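Local coordinates for OxsB protein (Bacillus megaterium, PDB 5UL3) that catalyses the cobalamin-dependent radical SAM ring contraction of dAMP to an oxetane aldehyde, a step in the biosynthesis of the antiviral nucleoside oxetanocin A, at residues P356-E368 and E390-S402. Numbering follows the deposited sequence.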
loop_
_atom_site.group_PDB
_atom_site.type_symbol
_atom_site.label_atom_id
_atom_site.label_comp_id
_atom_site.label_asym_id
_atom_site.label_seq_id
_atom_site.Cartn_x
_atom_site.Cartn_y
_atom_site.Cartn_z
ATOM N N PRO A 356 -8.164 12.690 -10.612
ATOM C CA PRO A 356 -7.089 11.916 -11.285
ATOM C C PRO A 356 -5.801 11.909 -10.472
ATOM O O PRO A 356 -4.801 12.542 -10.832
ATOM C CB PRO A 356 -6.932 12.662 -12.610
ATOM C CG PRO A 356 -7.242 14.098 -12.245
ATOM C CD PRO A 356 -8.333 14.030 -11.210
ATOM N N HIS A 357 -5.841 11.190 -9.352
ATOM C CA HIS A 357 -4.700 11.035 -8.449
ATOM C C HIS A 357 -4.483 9.546 -8.222
ATOM O O HIS A 357 -5.353 8.874 -7.657
ATOM C CB HIS A 357 -4.949 11.742 -7.116
ATOM C CG HIS A 357 -3.700 12.105 -6.379
ATOM N ND1 HIS A 357 -2.777 11.169 -5.965
ATOM C CD2 HIS A 357 -3.221 13.306 -5.979
ATOM C CE1 HIS A 357 -1.780 11.778 -5.348
ATOM N NE2 HIS A 357 -2.028 13.075 -5.339
ATOM N N ILE A 358 -3.327 9.030 -8.648
ATOM C CA ILE A 358 -3.032 7.605 -8.543
ATOM C C ILE A 358 -2.071 7.373 -7.387
ATOM O O ILE A 358 -0.998 7.982 -7.334
ATOM C CB ILE A 358 -2.420 7.060 -9.843
ATOM C CG1 ILE A 358 -3.254 7.459 -11.070
ATOM C CG2 ILE A 358 -2.270 5.530 -9.741
ATOM C CD1 ILE A 358 -4.533 6.664 -11.212
ATOM N N TYR A 359 -2.423 6.473 -6.493
ATOM C CA TYR A 359 -1.515 6.061 -5.424
ATOM C C TYR A 359 -0.858 4.765 -5.882
ATOM O O TYR A 359 -1.498 3.709 -5.879
ATOM C CB TYR A 359 -2.269 5.901 -4.122
ATOM C CG TYR A 359 -2.890 7.232 -3.748
ATOM C CD1 TYR A 359 -4.144 7.614 -4.242
ATOM C CD2 TYR A 359 -2.185 8.141 -2.970
ATOM C CE1 TYR A 359 -4.684 8.857 -3.935
ATOM C CE2 TYR A 359 -2.719 9.383 -2.653
ATOM C CZ TYR A 359 -3.964 9.733 -3.130
ATOM O OH TYR A 359 -4.474 10.974 -2.807
ATOM N N MET A 360 0.404 4.857 -6.297
ATOM C CA MET A 360 1.114 3.664 -6.753
ATOM C C MET A 360 1.383 2.744 -5.572
ATOM O O MET A 360 1.912 3.171 -4.530
ATOM C CB MET A 360 2.438 4.006 -7.441
ATOM C CG MET A 360 2.366 4.904 -8.649
ATOM S SD MET A 360 1.408 4.199 -10.019
ATOM C CE MET A 360 1.845 5.386 -11.291
ATOM N N ALA A 361 1.033 1.473 -5.742
ATOM C CA ALA A 361 1.195 0.495 -4.679
ATOM C C ALA A 361 2.610 -0.085 -4.613
ATOM O O ALA A 361 2.925 -0.755 -3.622
ATOM C CB ALA A 361 0.201 -0.663 -4.863
ATOM N N ASP A 362 3.449 0.183 -5.616
ATOM C CA ASP A 362 4.784 -0.431 -5.721
ATOM C C ASP A 362 5.591 -0.263 -4.438
ATOM O O ASP A 362 5.699 0.840 -3.889
ATOM C CB ASP A 362 5.581 0.203 -6.867
ATOM C CG ASP A 362 4.858 0.192 -8.180
ATOM O OD1 ASP A 362 3.628 0.439 -8.220
ATOM O OD2 ASP A 362 5.540 0.012 -9.198
ATOM N N GLU A 363 6.205 -1.359 -3.984
ATOM C CA GLU A 363 7.280 -1.234 -3.003
ATOM C C GLU A 363 8.436 -0.426 -3.570
ATOM O O GLU A 363 9.089 0.338 -2.846
ATOM C CB GLU A 363 7.768 -2.623 -2.579
ATOM C CG GLU A 363 6.803 -3.367 -1.672
ATOM C CD GLU A 363 7.404 -4.662 -1.171
ATOM O OE1 GLU A 363 7.797 -5.479 -2.033
ATOM O OE2 GLU A 363 7.530 -4.825 0.071
ATOM N N GLU A 364 8.716 -0.602 -4.858
ATOM C CA GLU A 364 9.892 -0.043 -5.530
ATOM C C GLU A 364 9.448 0.374 -6.929
ATOM O O GLU A 364 9.496 -0.421 -7.878
ATOM C CB GLU A 364 11.038 -1.057 -5.583
ATOM C CG GLU A 364 12.262 -0.555 -6.329
ATOM C CD GLU A 364 13.404 -1.563 -6.364
ATOM O OE1 GLU A 364 13.166 -2.778 -6.161
ATOM O OE2 GLU A 364 14.551 -1.124 -6.589
ATOM N N PHE A 365 9.052 1.643 -7.063
ATOM C CA PHE A 365 8.554 2.128 -8.346
ATOM C C PHE A 365 9.662 2.169 -9.398
ATOM O O PHE A 365 9.432 1.818 -10.560
ATOM C CB PHE A 365 7.929 3.514 -8.157
ATOM C CG PHE A 365 7.357 4.103 -9.415
ATOM C CD1 PHE A 365 6.242 3.531 -10.023
ATOM C CD2 PHE A 365 7.903 5.250 -9.975
ATOM C CE1 PHE A 365 5.703 4.092 -11.177
ATOM C CE2 PHE A 365 7.358 5.826 -11.131
ATOM C CZ PHE A 365 6.264 5.236 -11.739
ATOM N N ILE A 366 10.879 2.563 -9.008
ATOM C CA ILE A 366 11.933 2.785 -10.004
ATOM C C ILE A 366 12.632 1.480 -10.376
ATOM O O ILE A 366 12.789 1.156 -11.562
ATOM C CB ILE A 366 12.933 3.831 -9.485
ATOM C CG1 ILE A 366 12.205 5.150 -9.228
ATOM C CG2 ILE A 366 14.056 4.033 -10.485
ATOM C CD1 ILE A 366 13.001 6.080 -8.397
ATOM N N GLY A 367 13.062 0.716 -9.388
ATOM C CA GLY A 367 13.566 -0.616 -9.679
ATOM C C GLY A 367 15.010 -0.645 -10.163
ATOM O O GLY A 367 15.755 0.348 -10.139
ATOM N N GLU A 368 15.411 -1.845 -10.582
ATOM C CA GLU A 368 16.752 -2.124 -11.084
ATOM C C GLU A 368 16.642 -3.286 -12.054
ATOM O O GLU A 368 16.037 -4.309 -11.721
ATOM C CB GLU A 368 17.743 -2.493 -9.966
ATOM C CG GLU A 368 18.315 -1.335 -9.170
ATOM C CD GLU A 368 19.541 -1.730 -8.349
ATOM O OE1 GLU A 368 20.267 -2.663 -8.759
ATOM O OE2 GLU A 368 19.781 -1.107 -7.290
ATOM N N GLU A 390 -5.283 15.361 -20.200
ATOM C CA GLU A 390 -5.413 15.902 -18.852
ATOM C C GLU A 390 -4.213 15.497 -18.001
ATOM O O GLU A 390 -3.718 14.369 -18.107
ATOM C CB GLU A 390 -6.705 15.427 -18.168
ATOM C CG GLU A 390 -6.937 16.089 -16.786
ATOM C CD GLU A 390 -8.068 15.481 -15.935
ATOM O OE1 GLU A 390 -8.729 14.502 -16.349
ATOM O OE2 GLU A 390 -8.292 16.003 -14.820
ATOM N N LYS A 391 -3.746 16.423 -17.165
ATOM C CA LYS A 391 -2.667 16.131 -16.228
ATOM C C LYS A 391 -3.170 15.258 -15.083
ATOM O O LYS A 391 -4.350 15.298 -14.704
ATOM C CB LYS A 391 -2.073 17.430 -15.670
ATOM C CG LYS A 391 -1.353 18.278 -16.730
ATOM C CD LYS A 391 -1.223 19.753 -16.326
ATOM C CE LYS A 391 0.098 20.061 -15.640
ATOM N NZ LYS A 391 1.282 19.758 -16.511
ATOM N N ILE A 392 -2.258 14.477 -14.502
ATOM C CA ILE A 392 -2.581 13.668 -13.335
ATOM C C ILE A 392 -1.567 13.966 -12.239
ATOM O O ILE A 392 -0.546 14.608 -12.466
ATOM C CB ILE A 392 -2.595 12.157 -13.638
ATOM C CG1 ILE A 392 -1.166 11.636 -13.791
ATOM C CG2 ILE A 392 -3.445 11.842 -14.884
ATOM C CD1 ILE A 392 -1.057 10.143 -13.519
ATOM N N LYS A 393 -1.873 13.496 -11.036
ATOM C CA LYS A 393 -0.896 13.449 -9.959
ATOM C C LYS A 393 -0.730 12.005 -9.499
ATOM O O LYS A 393 -1.677 11.213 -9.552
ATOM C CB LYS A 393 -1.321 14.349 -8.808
ATOM C CG LYS A 393 -1.393 15.802 -9.263
ATOM C CD LYS A 393 -1.411 16.774 -8.115
ATOM C CE LYS A 393 -1.179 18.198 -8.608
ATOM N NZ LYS A 393 0.229 18.439 -9.038
ATOM N N PHE A 394 0.482 11.641 -9.068
ATOM C CA PHE A 394 0.645 10.281 -8.578
ATOM C C PHE A 394 1.693 10.245 -7.473
ATOM O O PHE A 394 2.637 11.042 -7.460
ATOM C CB PHE A 394 0.973 9.289 -9.722
ATOM C CG PHE A 394 2.292 9.526 -10.435
ATOM C CD1 PHE A 394 2.391 10.466 -11.451
ATOM C CD2 PHE A 394 3.411 8.742 -10.144
ATOM C CE1 PHE A 394 3.593 10.668 -12.147
ATOM C CE2 PHE A 394 4.626 8.928 -10.835
ATOM C CZ PHE A 394 4.710 9.892 -11.844
ATOM N N ASP A 395 1.479 9.347 -6.517
ATOM C CA ASP A 395 2.380 9.138 -5.391
ATOM C C ASP A 395 3.073 7.784 -5.529
ATOM O O ASP A 395 2.472 6.826 -6.011
ATOM C CB ASP A 395 1.610 9.160 -4.069
ATOM C CG ASP A 395 0.917 10.507 -3.791
ATOM O OD1 ASP A 395 1.062 11.468 -4.580
ATOM O OD2 ASP A 395 0.203 10.574 -2.781
ATOM N N PHE A 396 4.321 7.688 -5.062
ATOM C CA PHE A 396 4.996 6.392 -4.991
ATOM C C PHE A 396 6.079 6.463 -3.926
ATOM O O PHE A 396 6.352 7.527 -3.373
ATOM C CB PHE A 396 5.575 5.962 -6.342
ATOM C CG PHE A 396 6.636 6.891 -6.907
ATOM C CD1 PHE A 396 7.973 6.706 -6.601
ATOM C CD2 PHE A 396 6.292 7.899 -7.805
ATOM C CE1 PHE A 396 8.957 7.545 -7.151
ATOM C CE2 PHE A 396 7.262 8.727 -8.368
ATOM C CZ PHE A 396 8.594 8.547 -8.045
ATOM N N ALA A 397 6.691 5.311 -3.642
ATOM C CA ALA A 397 7.744 5.201 -2.642
ATOM C C ALA A 397 9.077 4.875 -3.313
ATOM O O ALA A 397 9.115 4.257 -4.378
ATOM C CB ALA A 397 7.427 4.115 -1.614
ATOM N N ALA A 398 10.167 5.290 -2.672
ATOM C CA ALA A 398 11.495 5.037 -3.237
ATOM C C ALA A 398 12.539 5.039 -2.133
ATOM O O ALA A 398 12.368 5.700 -1.105
ATOM C CB ALA A 398 11.866 6.089 -4.288
ATOM N N ARG A 399 13.641 4.306 -2.368
ATOM C CA ARG A 399 14.793 4.372 -1.479
ATOM C C ARG A 399 15.606 5.629 -1.757
ATOM O O ARG A 399 15.643 6.127 -2.885
ATOM C CB ARG A 399 15.735 3.165 -1.664
ATOM C CG ARG A 399 15.094 1.834 -1.893
ATOM C CD ARG A 399 16.150 0.694 -1.823
ATOM N NE ARG A 399 17.287 0.850 -2.725
ATOM C CZ ARG A 399 17.335 0.347 -3.955
ATOM N NH1 ARG A 399 18.415 0.523 -4.707
ATOM N NH2 ARG A 399 16.301 -0.331 -4.440
ATOM N N ALA A 400 16.312 6.100 -0.729
ATOM C CA ALA A 400 17.191 7.252 -0.923
ATOM C C ALA A 400 18.207 6.998 -2.027
ATOM O O ALA A 400 18.511 7.908 -2.811
ATOM C CB ALA A 400 17.901 7.618 0.373
ATOM N N ASP A 401 18.743 5.769 -2.121
ATOM C CA ASP A 401 19.740 5.505 -3.157
ATOM C C ASP A 401 19.130 5.278 -4.535
ATOM O O ASP A 401 19.872 5.038 -5.497
ATOM C CB ASP A 401 20.647 4.325 -2.761
ATOM C CG ASP A 401 19.878 3.092 -2.297
ATOM O OD1 ASP A 401 19.029 3.199 -1.387
ATOM O OD2 ASP A 401 20.177 1.997 -2.807
ATOM N N SER A 402 17.803 5.332 -4.667
ATOM C CA SER A 402 17.213 5.467 -5.990
ATOM C C SER A 402 17.275 6.902 -6.491
ATOM O O SER A 402 16.941 7.152 -7.652
ATOM C CB SER A 402 15.754 4.994 -5.997
ATOM O OG SER A 402 15.645 3.620 -5.686
HETATM O O HOH W 1 4.336 3.126 -3.673
HETATM O O HOH W 2 1.249 5.605 -3.085
HETATM O O HOH W 3 7.228 2.763 -5.048
HETATM O O HOH W 4 14.614 1.607 -6.884
HETATM O O HOH W 5 11.063 3.499 -6.223
#
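The imidazole of H357 has K393 CB over one face, toward the rim and 3.9 Å from the ring centroid in a CH-pi contact, and Y359 OH near the rim of the opposite face. These residues sit on adjacent parallel strands of a beta-alpha-beta unit (strand 357-360, helix 374-386, strand 393-398) in the partial TIM barrel of radical SAM enzymes. At the imidazole edge lies the carboxylate of D395, turned nearly perpendicular to the ring, with OD1 3.0 Å from H357 CE1; the ring's NE2 bonds instead to D429, and D395 OD1 accepts from R430 N. Farther along, F365 CD2 stands over the centre of the F396 ring, the two planes inclined by 32°. F396 holds CG between its backbone N and carbonyl carbon (chi1 62°), which places the ring against F365.

The unit illustrates how neighbouring parallel strands diverge into cofactor-binding loops. Four backbone bonds lace the strands, from K393 N to P356 O through to M360 N to D395 O (2.9 Å). Beyond M360 the two segments part, and a water bridges them, accepting from I366 N and donating to A397 O. Segment 361-368 loops out: E363 OE2 is hydrogen-bonded to a cobalamin nitrogen, A361 O weakly to another.

At the far end R399, beside the iron-sulfur cluster, joins a charge network. NE and NH1 grip D401 side-on, both on OD2; weaker links run from NH1 to E368 OE2 and from NH2 to E364 OE2, the latter bent to 123°. A water ties that same E364 OE2 to G367 N, and S402 OG lies 2.6 Å from the water oxygen.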